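[Ribosomal protein bS18]-alanine N-acetyltransferase (Escherichia coli O157:H7, PDB 5ISV) probably acetylates the N-terminal alanine of ribosomal protein bS18, transferring the acetyl group from acetyl-CoA. Local coordinates at residues F25-S28 / E29-A33; P73-R77 / Q78-R82; A109-I112 / A113-S117. All blocks are in the same frame, centred on the assembly; numbering follows the deposited sequence. Where two conformers were deposited one is given.

How the interactions relate
All three interactions lie in one GNAT fold, follow one another along the chain and are local contacts at a turn, a helix start or along a helix, arranged about a mixed sheet. Interaction 1 starts helix 29-34. Interaction 2 leads from strand 63-71 into helix 80-94, and interaction 3 is helix 109-117, reached through strand 99-105. Interactions 2 and 3, centres about 14 Å apart, touch where Arg82 meets Ser117 and Leu114, and border the predicted acetyl-CoA-binding residues. The centre of interaction 1 is about 21 and 25 Å from theirs; side chain to side chain, its Phe32 is about 7 Å from Ala70 of that site and its Trp27 about 9 Å from Glu103, the predicted proton acceptor.

Interaction 1 of 3, residues F25-S28 / E29-A33; sequences FPWS and EKTFA
Thr31 sets its methyl group squarely over the indole of Trp27: CG2 lies 3.4 Å from the centroid of the five-membered ring, 14° off the ring normal, a CH-pi contact. That placement follows from chi1 of -60°, which turns CG2 anti to the backbone N and over the indole and leaves OG1 beside the backbone N, facing Ser28. Ser28 is the N-cap of helix 29-34. Its OG accepts the N-H of Thr31 at 3.1 Å, a capping bond to an amide of the first helical turn. One residue further on, Ser28 O accepts from Phe32 N at 3.1 Å, the first regular bond of the helix. A full capping box would have the Thr31 side chain bind Ser28 N directly; here a water relays the link, accepting from Ser28 N and lying 2.7 Å from Thr31 OG1. While the methyl covers one face of the indole, the edge of its six-membered ring is turned to the face of Phe32, with planes at 83° and centroids 5.1 Å apart; CE3 points at the middle of the phenyl ring. Phe32 makes a second edge-to-face pair with Phe54, and Trp27 rests on Phe67 and Asn68 of strand 63-71, while its backbone N is bonded to Glu19 of helix 12-22.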
loop_
_atom_site.group_PDB
_atom_site.type_symbol
_atom_site.label_atom_id
_atom_site.label_comp_id
_atom_site.label_asym_id
_atom_site.label_seq_id
_atom_site.Cartn_x
_atom_site.Cartn_y
_atom_site.Cartn_z
ATOM N N PHE A 25 -13.157 6.584 -6.062
ATOM C CA PHE A 25 -12.399 7.790 -6.400
ATOM C C PHE A 25 -11.144 7.254 -7.070
ATOM O O PHE A 25 -10.046 7.346 -6.527
ATOM C CB PHE A 25 -12.077 8.644 -5.138
ATOM C CG PHE A 25 -13.292 9.118 -4.409
ATOM C CD1 PHE A 25 -13.941 8.289 -3.504
ATOM C CD2 PHE A 25 -13.774 10.424 -4.600
ATOM C CE1 PHE A 25 -15.089 8.708 -2.883
ATOM C CE2 PHE A 25 -14.902 10.863 -3.938
ATOM C CZ PHE A 25 -15.559 10.002 -3.074
ATOM N N PRO A 26 -11.310 6.648 -8.259
ATOM C CA PRO A 26 -10.192 5.959 -8.827
ATOM C C PRO A 26 -9.126 6.882 -9.366
ATOM O O PRO A 26 -9.404 7.991 -9.825
ATOM C CB PRO A 26 -10.807 5.192 -9.981
ATOM C CG PRO A 26 -11.938 6.036 -10.410
ATOM C CD PRO A 26 -12.493 6.563 -9.115
ATOM N N TRP A 27 -7.910 6.377 -9.293
ATOM C CA TRP A 27 -6.797 6.909 -10.021
ATOM C C TRP A 27 -7.047 6.967 -11.544
ATOM O O TRP A 27 -7.690 6.100 -12.101
ATOM C CB TRP A 27 -5.536 6.046 -9.736
ATOM C CG TRP A 27 -4.702 6.514 -8.586
ATOM C CD1 TRP A 27 -5.035 7.458 -7.643
ATOM C CD2 TRP A 27 -3.393 6.071 -8.253
ATOM N NE1 TRP A 27 -3.990 7.646 -6.768
ATOM C CE2 TRP A 27 -2.971 6.809 -7.116
ATOM C CE3 TRP A 27 -2.518 5.159 -8.824
ATOM C CZ2 TRP A 27 -1.741 6.611 -6.531
ATOM C CZ3 TRP A 27 -1.333 4.938 -8.259
ATOM C CH2 TRP A 27 -0.913 5.704 -7.129
ATOM N N SER A 28 -6.537 8.024 -12.180
ATOM C CA SER A 28 -6.462 8.116 -13.646
ATOM C C SER A 28 -5.270 7.354 -14.196
ATOM O O SER A 28 -4.357 7.016 -13.453
ATOM C CB SER A 28 -6.338 9.554 -14.080
ATOM O OG SER A 28 -5.022 10.021 -13.812
ATOM N N GLU A 29 -5.282 7.092 -15.508
ATOM C CA GLU A 29 -4.206 6.338 -16.135
ATOM C C GLU A 29 -2.898 7.080 -16.019
ATOM O O GLU A 29 -1.855 6.459 -15.791
ATOM C CB GLU A 29 -4.468 6.085 -17.636
ATOM C CG GLU A 29 -5.304 4.894 -17.950
ATOM C CD GLU A 29 -5.537 4.708 -19.454
ATOM O OE1 GLU A 29 -4.852 5.338 -20.317
ATOM O OE2 GLU A 29 -6.417 3.895 -19.783
ATOM N N LYS A 30 -2.957 8.420 -16.130
ATOM C CA LYS A 30 -1.783 9.269 -15.984
ATOM C C LYS A 30 -1.216 9.210 -14.572
ATOM O O LYS A 30 0.018 9.217 -14.405
ATOM C CB LYS A 30 -2.127 10.709 -16.364
ATOM C CG LYS A 30 -2.134 10.966 -17.859
ATOM C CD LYS A 30 -1.751 12.418 -18.185
ATOM C CE LYS A 30 -2.717 13.443 -17.587
ATOM N NZ LYS A 30 -2.099 14.786 -17.341
ATOM N N THR A 31 -2.068 9.116 -13.559
ATOM C CA THR A 31 -1.565 8.926 -12.177
ATOM C C THR A 31 -0.817 7.614 -12.023
ATOM O O THR A 31 0.260 7.559 -11.437
ATOM C CB THR A 31 -2.670 8.966 -11.093
ATOM O OG1 THR A 31 -3.314 10.233 -11.141
ATOM C CG2 THR A 31 -2.073 8.846 -9.702
ATOM N N PHE A 32 -1.392 6.526 -12.577
ATOM C CA PHE A 32 -0.649 5.265 -12.545
ATOM C C PHE A 32 0.699 5.327 -13.216
ATOM O O PHE A 32 1.677 4.847 -12.680
ATOM C CB PHE A 32 -1.422 4.107 -13.192
ATOM C CG PHE A 32 -2.334 3.325 -12.250
ATOM C CD1 PHE A 32 -1.852 2.398 -11.352
ATOM C CD2 PHE A 32 -3.684 3.573 -12.286
ATOM C CE1 PHE A 32 -2.715 1.677 -10.530
ATOM C CE2 PHE A 32 -4.562 2.850 -11.495
ATOM C CZ PHE A 32 -4.054 1.935 -10.580
ATOM N N ALA A 33 0.742 5.869 -14.426
ATOM C CA ALA A 33 2.017 6.081 -15.130
ATOM C C ALA A 33 3.037 6.955 -14.373
ATOM O O ALA A 33 4.256 6.843 -14.561
ATOM C CB ALA A 33 1.742 6.730 -16.471
HETATM O O HOH W 1 -5.703 10.103 -9.887
#

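Interaction 2 of 3, residues P73-R77 / Q78-R82; sequences PDYQR and QGLGR
From Tyr75 to Gln78 the chain makes a type II beta turn, with Arg77 in the left-handed region (phi 64°), and it turns left-handed again at Gly79 (phi 77°), the N-cap of helix 80-94. The carbonyl and amide at the two ends of the turn are too far apart for a direct bond, with Tyr75 O 3.8 Å from Gln78 N, and a water fills the mouth. It donates to Tyr75 O at 2.7 Å and accepts from Gln78 N at 2.9 Å and from Leu80 N at 3.0 Å, so three backbone groups are tied together through one molecule and the turn is joined to the first turn of the helix. The Gln78 chain, bent at chi2 (-58°), brings CG back to 3.5 Å from Tyr75 O. The apolar contact is between Tyr75 and Leu80: the methyl CD1 of Leu80 comes to 3.6 Å from CB of Tyr75, at the root of the aromatic side chain. Leu80 is buried and continues onto Leu45 and Ala52, while Tyr75 lies along Gln47, Lys50 and Ala52, so the pair closes the loop against strands 43-47 and 50-60. The run Gln76-Arg77-Gln78-Gly79-Leu80-Gly81 matches the Q/R-x-x-G-x-G/A signature of GNAT motif A, the loop whose backbone amides, as in relatives, probably receive the pyrophosphate of acetyl-CoA.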
loop_
_atom_site.group_PDB
_atom_site.type_symbol
_atom_site.label_atom_id
_atom_site.label_comp_id
_atom_site.label_asym_id
_atom_site.label_seq_id
_atom_site.Cartn_x
_atom_site.Cartn_y
_atom_site.Cartn_z
ATOM N N PRO A 73 -12.909 -6.504 -6.571
ATOM C CA PRO A 73 -14.054 -6.921 -5.728
ATOM C C PRO A 73 -14.472 -8.399 -5.813
ATOM O O PRO A 73 -15.104 -8.888 -4.877
ATOM C CB PRO A 73 -15.213 -6.012 -6.174
ATOM C CG PRO A 73 -14.755 -5.336 -7.418
ATOM C CD PRO A 73 -13.254 -5.358 -7.437
ATOM N N ASP A 74 -14.081 -9.098 -6.882
ATOM C CA ASP A 74 -14.295 -10.555 -7.007
ATOM C C ASP A 74 -13.431 -11.373 -6.061
ATOM O O ASP A 74 -13.630 -12.591 -5.947
ATOM C CB ASP A 74 -13.961 -11.026 -8.423
ATOM C CG ASP A 74 -15.016 -10.657 -9.431
ATOM O OD1 ASP A 74 -16.111 -10.177 -9.054
ATOM O OD2 ASP A 74 -14.746 -10.883 -10.628
ATOM N N TYR A 75 -12.463 -10.733 -5.410
ATOM C CA TYR A 75 -11.470 -11.375 -4.591
ATOM C C TYR A 75 -11.428 -10.843 -3.137
ATOM O O TYR A 75 -10.457 -11.095 -2.437
ATOM C CB TYR A 75 -10.110 -11.346 -5.311
ATOM C CG TYR A 75 -10.099 -11.922 -6.767
ATOM C CD1 TYR A 75 -10.374 -11.121 -7.885
ATOM C CD2 TYR A 75 -9.741 -13.232 -7.009
ATOM C CE1 TYR A 75 -10.335 -11.621 -9.197
ATOM C CE2 TYR A 75 -9.692 -13.746 -8.310
ATOM C CZ TYR A 75 -9.972 -12.945 -9.417
ATOM O OH TYR A 75 -9.933 -13.576 -10.707
ATOM N N GLN A 76 -12.525 -10.236 -2.669
ATOM C CA GLN A 76 -12.598 -9.689 -1.300
ATOM C C GLN A 76 -12.716 -10.780 -0.207
ATOM O O GLN A 76 -13.279 -11.835 -0.423
ATOM C CB GLN A 76 -13.779 -8.764 -1.160
ATOM C CG GLN A 76 -13.555 -7.416 -1.837
ATOM C CD GLN A 76 -14.756 -6.481 -1.868
ATOM O OE1 GLN A 76 -14.579 -5.276 -2.123
ATOM N NE2 GLN A 76 -15.981 -6.998 -1.657
ATOM N N ARG A 77 -12.190 -10.476 0.973
ATOM C CA ARG A 77 -12.221 -11.329 2.166
ATOM C C ARG A 77 -11.451 -12.631 1.974
ATOM O O ARG A 77 -11.707 -13.614 2.685
ATOM C CB ARG A 77 -13.659 -11.543 2.690
ATOM C CG ARG A 77 -14.447 -10.262 3.028
ATOM C CD ARG A 77 -15.786 -10.573 3.708
ATOM N NE ARG A 77 -16.689 -11.529 2.987
ATOM C CZ ARG A 77 -17.645 -11.148 2.132
ATOM N NH1 ARG A 77 -17.828 -9.859 1.811
ATOM N NH2 ARG A 77 -18.440 -12.039 1.564
ATOM N N GLN A 78 -10.505 -12.638 1.033
ATOM C CA GLN A 78 -9.719 -13.835 0.727
ATOM C C GLN A 78 -8.304 -13.695 1.230
ATOM O O GLN A 78 -7.427 -14.455 0.838
ATOM C CB GLN A 78 -9.684 -14.082 -0.768
ATOM C CG GLN A 78 -11.070 -14.348 -1.296
ATOM C CD GLN A 78 -11.712 -15.532 -0.620
ATOM O OE1 GLN A 78 -12.813 -15.433 -0.085
ATOM N NE2 GLN A 78 -11.019 -16.660 -0.640
ATOM N N GLY A 79 -8.049 -12.673 2.050
ATOM C CA GLY A 79 -6.730 -12.496 2.594
ATOM C C GLY A 79 -5.700 -11.904 1.663
ATOM O O GLY A 79 -4.526 -11.885 2.017
ATOM N N LEU A 80 -6.119 -11.424 0.487
ATOM C CA LEU A 80 -5.144 -11.058 -0.547
ATOM C C LEU A 80 -4.470 -9.743 -0.245
ATOM O O LEU A 80 -3.273 -9.612 -0.451
ATOM C CB LEU A 80 -5.769 -11.056 -1.941
ATOM C CG LEU A 80 -6.498 -12.341 -2.364
ATOM C CD1 LEU A 80 -6.934 -12.098 -3.788
ATOM C CD2 LEU A 80 -5.571 -13.521 -2.200
ATOM N N GLY A 81 -5.226 -8.827 0.325
ATOM C CA GLY A 81 -4.632 -7.565 0.757
ATOM C C GLY A 81 -3.555 -7.765 1.823
ATOM O O GLY A 81 -2.456 -7.241 1.695
ATOM N N ARG A 82 -3.863 -8.534 2.879
ATOM C CA ARG A 82 -2.835 -8.944 3.884
ATOM C C ARG A 82 -1.660 -9.613 3.268
ATOM O O ARG A 82 -0.540 -9.365 3.685
ATOM C CB ARG A 82 -3.337 -9.948 4.930
ATOM C CG ARG A 82 -4.052 -9.367 6.064
ATOM C CD ARG A 82 -4.631 -10.449 6.955
ATOM N NE ARG A 82 -5.394 -9.865 8.025
ATOM C CZ ARG A 82 -4.887 -9.460 9.200
ATOM N NH1 ARG A 82 -3.593 -9.595 9.479
ATOM N NH2 ARG A 82 -5.694 -8.924 10.091
HETATM O O HOH W 2 -8.865 -10.646 -0.312
#

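Interaction 3 of 3, residues A109-I112 / A113-S117; sequences AAAI and ALYES
Tyr115 N donates to Ala111 O and Glu116 N to Ile112 O, each at 2.9 Å. The two bonds before them, from Ala113 N to Ala109 O and from Leu114 N to Ala110 O, are ordinary i to i+4 helix bonds, slightly longer. Near the last turn, Ser117 OG donates to Leu114 O at 2.7 Å, a side chain folded back onto the helix backbone. Asn108, a predicted acetyl-CoA ligand just before the helix, binds Ala111 N through OD1. The ring of Tyr115, the predicted proton donor, has its CG beside the backbone N (chi1 -69°) and leans back along the helix, so that CD2 is 3.3 Å from Ala111 O and CE2 4.2 Å from Ala111 CB. Glu116, one turn on from Ile112, brings CG to 3.2 Å from Ile112 O, and its OE2 passes CG2 of Ile112. Leu114 and Tyr115 press on Leu85 of helix 80-94, where Arg82 also bonds to Ser117 OG, whereas Ile112 meets Val104 and Tyr115 meets Leu102 on strand 99-105, so helix 109-117 packs against both.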
loop_
_atom_site.group_PDB
_atom_site.type_symbol
_atom_site.label_atom_id
_atom_site.label_comp_id
_atom_site.label_asym_id
_atom_site.label_seq_id
_atom_site.Cartn_x
_atom_site.Cartn_y
_atom_site.Cartn_z
ATOM N N ALA A 109 -13.180 1.824 8.575
ATOM C CA ALA A 109 -12.882 1.222 9.873
ATOM C C ALA A 109 -12.261 -0.179 9.754
ATOM O O ALA A 109 -11.355 -0.526 10.511
ATOM C CB ALA A 109 -14.136 1.177 10.713
ATOM N N ALA A 110 -12.745 -0.954 8.775
ATOM C CA ALA A 110 -12.226 -2.298 8.529
ATOM C C ALA A 110 -10.743 -2.311 8.085
ATOM O O ALA A 110 -9.967 -3.128 8.583
ATOM C CB ALA A 110 -13.125 -2.996 7.509
ATOM N N ALA A 111 -10.357 -1.436 7.146
ATOM C CA ALA A 111 -8.980 -1.363 6.720
ATOM C C ALA A 111 -8.113 -0.865 7.885
ATOM O O ALA A 111 -7.057 -1.403 8.113
ATOM C CB ALA A 111 -8.787 -0.481 5.485
ATOM N N ILE A 112 -8.596 0.125 8.645
ATOM C CA ILE A 112 -7.828 0.647 9.812
ATOM C C ILE A 112 -7.540 -0.484 10.823
ATOM O O ILE A 112 -6.415 -0.667 11.276
ATOM C CB ILE A 112 -8.527 1.900 10.457
ATOM C CG1 ILE A 112 -8.520 3.060 9.462
ATOM C CG2 ILE A 112 -7.910 2.252 11.820
ATOM C CD1 ILE A 112 -9.452 4.204 9.818
ATOM N N ALA A 113 -8.566 -1.255 11.159
ATOM C CA ALA A 113 -8.436 -2.387 12.072
ATOM C C ALA A 113 -7.374 -3.396 11.560
ATOM O O ALA A 113 -6.504 -3.823 12.307
ATOM C CB ALA A 113 -9.791 -3.038 12.210
ATOM N N LEU A 114 -7.430 -3.732 10.271
ATOM C CA LEU A 114 -6.443 -4.618 9.656
ATOM C C LEU A 114 -5.021 -4.047 9.795
ATOM O O LEU A 114 -4.091 -4.755 10.189
ATOM C CB LEU A 114 -6.790 -4.856 8.180
ATOM C CG LEU A 114 -6.012 -5.881 7.361
ATOM C CD1 LEU A 114 -6.857 -6.405 6.194
ATOM C CD2 LEU A 114 -4.688 -5.413 6.821
ATOM N N TYR A 115 -4.843 -2.753 9.463
ATOM C CA TYR A 115 -3.528 -2.132 9.549
ATOM C C TYR A 115 -3.025 -2.153 10.989
ATOM O O TYR A 115 -1.837 -2.431 11.225
ATOM C CB TYR A 115 -3.529 -0.714 8.922
ATOM C CG TYR A 115 -3.697 -0.730 7.387
ATOM C CD1 TYR A 115 -3.054 -1.638 6.595
ATOM C CD2 TYR A 115 -4.513 0.215 6.735
ATOM C CE1 TYR A 115 -3.209 -1.612 5.231
ATOM C CE2 TYR A 115 -4.667 0.245 5.367
ATOM C CZ TYR A 115 -4.020 -0.697 4.608
ATOM O OH TYR A 115 -4.130 -0.812 3.233
ATOM N N GLU A 116 -3.913 -1.905 11.950
ATOM C CA GLU A 116 -3.476 -1.923 13.350
ATOM C C GLU A 116 -2.964 -3.316 13.695
ATOM O O GLU A 116 -1.968 -3.466 14.399
ATOM C CB GLU A 116 -4.591 -1.604 14.283
ATOM C CG GLU A 116 -5.217 -0.249 14.220
ATOM C CD GLU A 116 -6.499 -0.206 15.058
ATOM O OE1 GLU A 116 -7.125 -1.291 15.409
ATOM O OE2 GLU A 116 -6.875 0.923 15.381
ATOM N N SER A 117 -3.650 -4.351 13.209
ATOM C CA SER A 117 -3.238 -5.743 13.512
ATOM C C SER A 117 -1.875 -6.100 12.898
ATOM O O SER A 117 -1.198 -7.034 13.362
ATOM C CB SER A 117 -4.322 -6.726 13.074
ATOM O OG SER A 117 -4.241 -6.995 11.686
#